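Local coordinates for constitutive androstane receptor (PDB 1XNX), which activates transcription from retinoic acid and xenobiotic response elements as a heterodimer with RXR, and here binds the inverse agonist androstenol in its ligand-binding domain, at residues Y48-R59 with P129-H139. Numbering follows the deposited sequence.
Sequences YLFMHHRPFQPR and PLCYKMEDAVH. With ATE (16,17-androstene-3-ol), chain C.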
ATOM      1  N   TYR A  48      22.132   2.910  -7.634  1.00 21.52           N
ATOM      2  CA  TYR A  48      21.262   3.393  -6.557  1.00 22.41           C
ATOM      3  C   TYR A  48      19.786   3.052  -6.774  1.00 22.89           C
ATOM      4  O   TYR A  48      18.986   3.080  -5.828  1.00 26.15           O
ATOM      5  CB  TYR A  48      21.430   4.906  -6.337  1.00 22.99           C
ATOM      6  CG  TYR A  48      21.365   5.752  -7.592  1.00 21.50           C
ATOM      7  CD1 TYR A  48      20.139   6.186  -8.119  1.00 25.46           C
ATOM      8  CD2 TYR A  48      22.533   6.105  -8.266  1.00 15.50           C
ATOM      9  CE1 TYR A  48      20.088   6.956  -9.293  1.00 24.90           C
ATOM     10  CE2 TYR A  48      22.493   6.862  -9.432  1.00 22.48           C
ATOM     11  CZ  TYR A  48      21.276   7.287  -9.944  1.00 25.01           C
ATOM     12  OH  TYR A  48      21.271   8.043 -11.099  1.00 28.08           O
ATOM     13  N   LEU A  49      19.422   2.725  -8.009  1.00 19.80           N
ATOM     14  CA  LEU A  49      18.045   2.362  -8.292  1.00 20.69           C
ATOM     15  C   LEU A  49      17.685   1.080  -7.549  1.00 24.29           C
ATOM     16  O   LEU A  49      16.502   0.803  -7.313  1.00 31.36           O
ATOM     17  CB  LEU A  49      17.846   2.164  -9.794  1.00 22.91           C
ATOM     18  CG  LEU A  49      17.171   3.270 -10.625  1.00 28.04           C
ATOM     19  CD1 LEU A  49      17.397   4.657 -10.041  1.00 30.56           C
ATOM     20  CD2 LEU A  49      17.709   3.184 -12.039  1.00 33.75           C
ATOM     21  N   PHE A  50      18.700   0.296  -7.182  1.00 24.36           N
ATOM     22  CA  PHE A  50      18.476  -0.959  -6.462  1.00 22.17           C
ATOM     23  C   PHE A  50      18.216  -0.771  -4.972  1.00 23.27           C
ATOM     24  O   PHE A  50      17.826  -1.725  -4.293  1.00 27.90           O
ATOM     25  CB  PHE A  50      19.667  -1.901  -6.602  1.00 20.91           C
ATOM     26  CG  PHE A  50      19.810  -2.524  -7.957  1.00 17.80           C
ATOM     27  CD1 PHE A  50      20.488  -1.863  -8.981  1.00 14.86           C
ATOM     28  CD2 PHE A  50      19.306  -3.802  -8.202  1.00 18.59           C
ATOM     29  CE1 PHE A  50      20.666  -2.478 -10.230  1.00 14.09           C
ATOM     30  CE2 PHE A  50      19.477  -4.413  -9.439  1.00 16.10           C
ATOM     31  CZ  PHE A  50      20.158  -3.750 -10.453  1.00 10.93           C
ATOM     32  N   MET A  51      18.439   0.437  -4.456  1.00 21.76           N
ATOM     33  CA  MET A  51      18.237   0.701  -3.036  1.00 19.39           C
ATOM     34  C   MET A  51      16.887   1.349  -2.774  1.00 19.88           C
ATOM     35  O   MET A  51      16.504   2.292  -3.467  1.00 21.12           O
ATOM     36  CB  MET A  51      19.331   1.621  -2.511  1.00 21.63           C
ATOM     37  CG  MET A  51      20.749   1.078  -2.640  1.00 25.87           C
ATOM     38  SD  MET A  51      21.975   2.298  -2.072  1.00 30.10           S
ATOM     39  CE  MET A  51      21.975   1.980  -0.324  1.00 35.03           C
ATOM     40  N   HIS A  52      16.160   0.867  -1.769  1.00 18.84           N
ATOM     41  CA  HIS A  52      14.859   1.461  -1.496  1.00 24.17           C
ATOM     42  C   HIS A  52      15.000   2.594  -0.502  1.00 24.49           C
ATOM     43  O   HIS A  52      14.206   3.531  -0.507  1.00 23.69           O
ATOM     44  CB  HIS A  52      13.867   0.422  -0.953  1.00 23.64           C
ATOM     45  CG  HIS A  52      14.107   0.040   0.475  1.00 25.43           C
ATOM     46  ND1 HIS A  52      15.211  -0.683   0.881  1.00 19.49           N
ATOM     47  CD2 HIS A  52      13.381   0.279   1.593  1.00 26.20           C
ATOM     48  CE1 HIS A  52      15.151  -0.876   2.186  1.00 22.99           C
ATOM     49  NE2 HIS A  52      14.053  -0.302   2.643  1.00 27.80           N
ATOM     50  N   HIS A  53      16.009   2.499   0.353  1.00 23.49           N
ATOM     51  CA  HIS A  53      16.249   3.527   1.357  1.00 25.90           C
ATOM     52  C   HIS A  53      17.577   4.219   1.061  1.00 24.38           C
ATOM     53  O   HIS A  53      18.643   3.626   1.248  1.00 27.73           O
ATOM     54  CB  HIS A  53      16.297   2.904   2.747  1.00 25.62           C
ATOM     55  CG  HIS A  53      16.362   3.909   3.850  1.00 32.24           C
ATOM     56  ND1 HIS A  53      15.249   4.576   4.315  1.00 25.10           N
ATOM     57  CD2 HIS A  53      17.415   4.393   4.552  1.00 28.26           C
ATOM     58  CE1 HIS A  53      15.611   5.428   5.258  1.00 28.27           C
ATOM     59  NE2 HIS A  53      16.920   5.337   5.421  1.00 17.27           N
ATOM     60  N   ARG A  54      17.521   5.469   0.611  1.00 22.70           N
ATOM     61  CA  ARG A  54      18.749   6.191   0.271  1.00 26.16           C
ATOM     62  C   ARG A  54      18.621   7.698   0.425  1.00 29.34           C
ATOM     63  O   ARG A  54      18.907   8.449  -0.507  1.00 32.16           O
ATOM     64  CB  ARG A  54      19.150   5.862  -1.170  1.00 24.55           C
ATOM     65  CG  ARG A  54      17.983   5.449  -2.036  1.00 22.65           C
ATOM     66  CD  ARG A  54      18.271   5.628  -3.509  1.00 25.52           C
ATOM     67  NE  ARG A  54      17.208   5.066  -4.330  1.00 27.99           N
ATOM     68  CZ  ARG A  54      16.759   5.614  -5.452  1.00 35.71           C
ATOM     69  NH1 ARG A  54      17.283   6.752  -5.888  1.00 40.23           N
ATOM     70  NH2 ARG A  54      15.787   5.022  -6.141  1.00 28.88           N
ATOM     71  N   PRO A  55      18.223   8.165   1.616  1.00 34.66           N
ATOM     72  CA  PRO A  55      18.052   9.598   1.880  1.00 34.65           C
ATOM     73  C   PRO A  55      19.213  10.527   1.512  1.00 35.72           C
ATOM     74  O   PRO A  55      18.985  11.639   1.028  1.00 35.31           O
ATOM     75  CB  PRO A  55      17.743   9.637   3.375  1.00 33.68           C
ATOM     76  CG  PRO A  55      18.503   8.474   3.896  1.00 34.72           C
ATOM     77  CD  PRO A  55      18.200   7.402   2.875  1.00 36.47           C
ATOM     78  N   PHE A  56      20.449  10.079   1.729  1.00 38.58           N
ATOM     79  CA  PHE A  56      21.617  10.918   1.452  1.00 40.85           C
ATOM     80  C   PHE A  56      22.524  10.405   0.338  1.00 38.50           C
ATOM     81  O   PHE A  56      23.585  10.976   0.078  1.00 40.73           O
ATOM     82  CB  PHE A  56      22.463  11.088   2.726  1.00 41.23           C
ATOM     83  CG  PHE A  56      21.679  11.537   3.928  1.00 44.94           C
ATOM     84  CD1 PHE A  56      21.240  10.615   4.877  1.00 47.12           C
ATOM     85  CD2 PHE A  56      21.349  12.881   4.097  1.00 46.48           C
ATOM     86  CE1 PHE A  56      20.484  11.027   5.979  1.00 48.53           C
ATOM     87  CE2 PHE A  56      20.592  13.300   5.196  1.00 47.67           C
ATOM     88  CZ  PHE A  56      20.159  12.376   6.135  1.00 40.03           C
ATOM     89  N   GLN A  57      22.116   9.334  -0.319  1.00 34.82           N
ATOM     90  CA  GLN A  57      22.928   8.753  -1.380  1.00 36.29           C
ATOM     91  C   GLN A  57      23.020   9.677  -2.603  1.00 34.96           C
ATOM     92  O   GLN A  57      22.020  10.228  -3.059  1.00 34.54           O
ATOM     93  CB  GLN A  57      22.337   7.395  -1.791  1.00 36.18           C
ATOM     94  CG  GLN A  57      23.333   6.430  -2.389  1.00 41.88           C
ATOM     95  CD  GLN A  57      24.353   5.939  -1.369  1.00 38.26           C
ATOM     96  OE1 GLN A  57      23.993   5.413  -0.315  1.00 24.44           O
ATOM     97  NE2 GLN A  57      25.633   6.104  -1.685  1.00 45.24           N
ATOM     98  N   PRO A  58      24.234   9.878  -3.131  1.00 35.09           N
ATOM     99  CA  PRO A  58      24.414  10.737  -4.307  1.00 35.72           C
ATOM    100  C   PRO A  58      24.091   9.972  -5.605  1.00 35.87           C
ATOM    101  O   PRO A  58      24.043   8.741  -5.602  1.00 41.50           O
ATOM    102  CB  PRO A  58      25.882  11.144  -4.202  1.00 34.78           C
ATOM    103  CG  PRO A  58      26.511   9.940  -3.574  1.00 32.47           C
ATOM    104  CD  PRO A  58      25.527   9.571  -2.496  1.00 32.02           C
ATOM    105  N   ARG A  59      23.874  10.687  -6.710  1.00 35.76           N
ATOM    106  CA  ARG A  59      23.547  10.044  -7.985  1.00 33.48           C
ATOM    107  C   ARG A  59      24.560  10.265  -9.102  1.00 34.39           C
ATOM    108  O   ARG A  59      24.524   9.580 -10.124  1.00 31.51           O
ATOM    109  CB  ARG A  59      22.183  10.513  -8.483  1.00 34.10           C
ATOM    110  CG  ARG A  59      21.024  10.184  -7.580  1.00 27.08           C
ATOM    111  CD  ARG A  59      19.727  10.476  -8.296  1.00 33.12           C
ATOM    112  NE  ARG A  59      18.567  10.286  -7.433  1.00 37.42           N
ATOM    113  CZ  ARG A  59      18.218  11.123  -6.465  1.00 32.69           C
ATOM    114  NH1 ARG A  59      18.939  12.209  -6.239  1.00 45.29           N
ATOM    115  NH2 ARG A  59      17.152  10.869  -5.728  1.00 33.40           N
ATOM    116  N   PRO A 129      13.678  -5.662  -8.801  1.00 33.42           N
ATOM    117  CA  PRO A 129      14.594  -5.313  -7.708  1.00 32.99           C
ATOM    118  C   PRO A 129      14.880  -3.806  -7.703  1.00 28.87           C
ATOM    119  O   PRO A 129      15.763  -3.334  -7.003  1.00 33.18           O
ATOM    120  CB  PRO A 129      15.838  -6.111  -8.054  1.00 35.13           C
ATOM    121  CG  PRO A 129      15.856  -6.008  -9.563  1.00 34.94           C
ATOM    122  CD  PRO A 129      14.411  -6.299  -9.913  1.00 34.41           C
ATOM    123  N   LEU A 130      14.122  -3.060  -8.493  1.00 26.51           N
ATOM    124  CA  LEU A 130      14.313  -1.620  -8.609  1.00 24.26           C
ATOM    125  C   LEU A 130      13.321  -0.798  -7.801  1.00 22.84           C
ATOM    126  O   LEU A 130      12.189  -1.210  -7.582  1.00 29.32           O
ATOM    127  CB  LEU A 130      14.239  -1.221 -10.090  1.00 22.10           C
ATOM    128  CG  LEU A 130      15.561  -1.056 -10.851  1.00 23.68           C
ATOM    129  CD1 LEU A 130      16.623  -1.981 -10.288  1.00 32.62           C
ATOM    130  CD2 LEU A 130      15.326  -1.310 -12.327  1.00 22.67           C
ATOM    131  N   CYS A 131      13.748   0.368  -7.343  1.00 20.57           N
ATOM    132  CA  CYS A 131      12.855   1.226  -6.577  1.00 22.35           C
ATOM    133  C   CYS A 131      12.930   2.666  -7.099  1.00 19.51           C
ATOM    134  O   CYS A 131      13.905   3.376  -6.856  1.00 20.12           O
ATOM    135  CB  CYS A 131      13.219   1.186  -5.091  1.00 23.31           C
ATOM    136  SG  CYS A 131      12.204   2.290  -4.094  1.00 34.09           S
ATOM    137  N   TYR A 132      11.897   3.094  -7.814  1.00 15.99           N
ATOM    138  CA  TYR A 132      11.891   4.435  -8.361  1.00 18.07           C
ATOM    139  C   TYR A 132      11.325   5.481  -7.410  1.00 19.30           C
ATOM    140  O   TYR A 132      10.315   5.260  -6.747  1.00 20.02           O
ATOM    141  CB  TYR A 132      11.124   4.469  -9.688  1.00 19.32           C
ATOM    142  CG  TYR A 132      11.751   3.626 -10.779  1.00 17.89           C
ATOM    143  CD1 TYR A 132      11.169   2.416 -11.175  1.00 15.76           C
ATOM    144  CD2 TYR A 132      12.925   4.038 -11.421  1.00 14.72           C
ATOM    145  CE1 TYR A 132      11.736   1.639 -12.178  1.00 17.88           C
ATOM    146  CE2 TYR A 132      13.504   3.264 -12.437  1.00 18.30           C
ATOM    147  CZ  TYR A 132      12.898   2.066 -12.806  1.00 23.25           C
ATOM    148  OH  TYR A 132      13.436   1.305 -13.815  1.00 24.98           O
ATOM    149  N   LYS A 133      11.998   6.624  -7.354  1.00 21.20           N
ATOM    150  CA  LYS A 133      11.591   7.732  -6.511  1.00 20.36           C
ATOM    151  C   LYS A 133      11.434   8.942  -7.416  1.00 22.52           C
ATOM    152  O   LYS A 133      12.148   9.067  -8.420  1.00 20.80           O
ATOM    153  CB  LYS A 133      12.663   8.011  -5.462  1.00 19.37           C
ATOM    154  CG  LYS A 133      13.007   6.808  -4.607  1.00 15.49           C
ATOM    155  CD  LYS A 133      14.202   7.096  -3.729  1.00 24.70           C
ATOM    156  CE  LYS A 133      14.422   5.979  -2.751  1.00 26.27           C
ATOM    157  NZ  LYS A 133      13.163   5.704  -2.011  1.00 18.16           N
ATOM    158  N   MET A 134      10.514   9.838  -7.063  1.00 26.54           N
ATOM    159  CA  MET A 134      10.276  11.030  -7.872  1.00 27.80           C
ATOM    160  C   MET A 134      11.562  11.823  -8.062  1.00 27.24           C
ATOM    161  O   MET A 134      11.801  12.401  -9.128  1.00 26.42           O
ATOM    162  CB  MET A 134       9.220  11.932  -7.227  1.00 28.34           C
ATOM    163  CG  MET A 134       8.700  13.008  -8.183  1.00 31.50           C
ATOM    164  SD  MET A 134       7.877  14.409  -7.398  1.00 35.25           S
ATOM    165  CE  MET A 134       9.221  15.540  -7.266  1.00 44.72           C
ATOM    166  N   GLU A 135      12.396  11.839  -7.026  1.00 26.88           N
ATOM    167  CA  GLU A 135      13.654  12.570  -7.086  1.00 27.97           C
ATOM    168  C   GLU A 135      14.556  12.068  -8.213  1.00 26.20           C
ATOM    169  O   GLU A 135      15.350  12.832  -8.752  1.00 26.32           O
ATOM    170  CB  GLU A 135      14.397  12.469  -5.755  1.00 27.98           C
ATOM    171  CG  GLU A 135      13.637  13.010  -4.551  1.00 30.75           C
ATOM    172  CD  GLU A 135      12.393  12.187  -4.206  1.00 41.50           C
ATOM    173  OE1 GLU A 135      12.334  10.985  -4.569  1.00 29.94           O
ATOM    174  OE2 GLU A 135      11.479  12.745  -3.553  1.00 48.49           O
ATOM    175  N   ASP A 136      14.432  10.795  -8.579  1.00 25.40           N
ATOM    176  CA  ASP A 136      15.265  10.244  -9.644  1.00 26.31           C
ATOM    177  C   ASP A 136      14.912  10.876 -10.981  1.00 23.34           C
ATOM    178  O   ASP A 136      15.785  11.101 -11.829  1.00 21.65           O
ATOM    179  CB  ASP A 136      15.102   8.724  -9.741  1.00 27.84           C
ATOM    180  CG  ASP A 136      15.342   8.021  -8.412  1.00 30.90           C
ATOM    181  OD1 ASP A 136      16.233   8.469  -7.645  1.00 26.31           O
ATOM    182  OD2 ASP A 136      14.643   7.011  -8.142  1.00 22.66           O
ATOM    183  N   ALA A 137      13.629  11.158 -11.173  1.00 23.58           N
ATOM    184  CA  ALA A 137      13.168  11.778 -12.409  1.00 23.18           C
ATOM    185  C   ALA A 137      13.620  13.237 -12.391  1.00 20.70           C
ATOM    186  O   ALA A 137      13.939  13.815 -13.438  1.00 18.92           O
ATOM    187  CB  ALA A 137      11.637  11.680 -12.520  1.00 22.45           C
ATOM    188  N   VAL A 138      13.651  13.826 -11.195  1.00 19.61           N
ATOM    189  CA  VAL A 138      14.098  15.209 -11.045  1.00 18.42           C
ATOM    190  C   VAL A 138      15.537  15.308 -11.553  1.00 17.24           C
ATOM    191  O   VAL A 138      15.863  16.163 -12.369  1.00 18.95           O
ATOM    192  CB  VAL A 138      14.059  15.655  -9.574  1.00 16.86           C
ATOM    193  CG1 VAL A 138      14.590  17.066  -9.452  1.00 14.06           C
ATOM    194  CG2 VAL A 138      12.625  15.562  -9.033  1.00 19.99           C
ATOM    195  N   HIS A 139      16.378  14.403 -11.067  1.00 16.56           N
ATOM    196  CA  HIS A 139      17.786  14.326 -11.433  1.00 17.79           C
ATOM    197  C   HIS A 139      17.984  14.109 -12.934  1.00 21.39           C
ATOM    198  O   HIS A 139      19.059  14.407 -13.465  1.00 19.97           O
ATOM    199  CB  HIS A 139      18.442  13.174 -10.669  1.00 19.19           C
ATOM    200  CG  HIS A 139      19.933  13.150 -10.770  1.00 27.67           C
ATOM    201  ND1 HIS A 139      20.740  14.038 -10.090  1.00 29.39           N
ATOM    202  CD2 HIS A 139      20.765  12.353 -11.482  1.00 33.05           C
ATOM    203  CE1 HIS A 139      22.005  13.786 -10.378  1.00 38.11           C
ATOM    204  NE2 HIS A 139      22.047  12.770 -11.220  1.00 31.81           N
TER
HETATM  205  O1  ATE C 500       7.407   7.440 -19.100  1.00 44.93           O
HETATM  206  C3  ATE C 500       8.713   7.993 -18.932  1.00 38.59           C
HETATM  207  C2  ATE C 500       9.565   6.874 -18.290  1.00 34.34           C
HETATM  208  C1  ATE C 500       9.266   6.681 -16.797  1.00 31.82           C
HETATM  209  C4  ATE C 500       8.439   9.291 -18.141  1.00 37.43           C
HETATM  210  C5  ATE C 500       8.113   8.973 -16.661  1.00 27.69           C
HETATM  211  C6  ATE C 500       7.883  10.297 -15.907  1.00 27.71           C
HETATM  212  C10 ATE C 500       9.116   7.979 -15.943  1.00 29.75           C
HETATM  213  C19 ATE C 500      10.552   8.623 -15.910  1.00 32.81           C
HETATM  214  C9  ATE C 500       8.746   7.704 -14.436  1.00 30.94           C
HETATM  215  C11 ATE C 500       9.686   6.735 -13.675  1.00 25.72           C
HETATM  216  C8  ATE C 500       8.540   9.096 -13.704  1.00 24.52           C
HETATM  217  C7  ATE C 500       7.576  10.078 -14.421  1.00 24.65           C
HETATM  218  C14 ATE C 500       8.181   8.863 -12.208  1.00 31.18           C
HETATM  219  C15 ATE C 500       7.893  10.006 -11.236  1.00 39.32           C
HETATM  220  C13 ATE C 500       9.118   7.876 -11.437  1.00 31.03           C
HETATM  221  C12 ATE C 500       9.326   6.541 -12.187  1.00 25.78           C
HETATM  222  C18 ATE C 500      10.539   8.468 -11.142  1.00 35.93           C
HETATM  223  C17 ATE C 500       8.380   8.005 -10.117  1.00 39.89           C
HETATM  224  C16 ATE C 500       7.688   9.160  -9.995  1.00 41.53           C
HETATM  225  O   HOH W   1      15.083   6.589   0.538  1.00 38.15           O
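Arg54 and Asp136 meet guanidinium to carboxylate at the core of a salt-bridge network in this nuclear-receptor ligand-binding domain, where the loop ahead of helix 62-85 packs on the last strand of the small antiparallel sheet and on helix 134-139. The two planes lie nearly coplanar, 7° apart, and the grip is end-on: NH1 of Arg54 reaches OD1 of Asp136 at 2.7 Å, while NH2 takes OD2 at 3.0 Å, both on the syn side. Arg59 comes side-on from the anti side, its NE and NH2 both bonding OD1 of Asp136, with its plane turned 66° from the carboxylate. The backbone N of Lys133 reaches OD2 of Asp136 from above the plane, on the face opposite Arg54 NH2. With an alanine here instead of Asp136, both arginines would probably lose their shared counter-charge and the Lys133 N-H its acceptor. NE of Arg54 bonds Met51 O, which helps fix the guanidinium's rotation, and CD of Lys133 covers one face. Beside this buried core, Leu49 packs on Tyr132, whose other contacts include the bound androstenol; Lys133, Met134 and Ala137 also line that pocket. The outer ends are more open to solvent, though still in contact. Exposed Phe50 offers one ring face to CD1 of Leu130, 3.7 Å from the centroid, and partly exposed Arg59 lays CB over the His139 ring, whose NE2 bonds Gly60 O. Bent at its last torsion (chi4 -53°), the Lys133 chain turns its ammonium onto the loop backbone, NZ donating to His52 O at 2.8 Å.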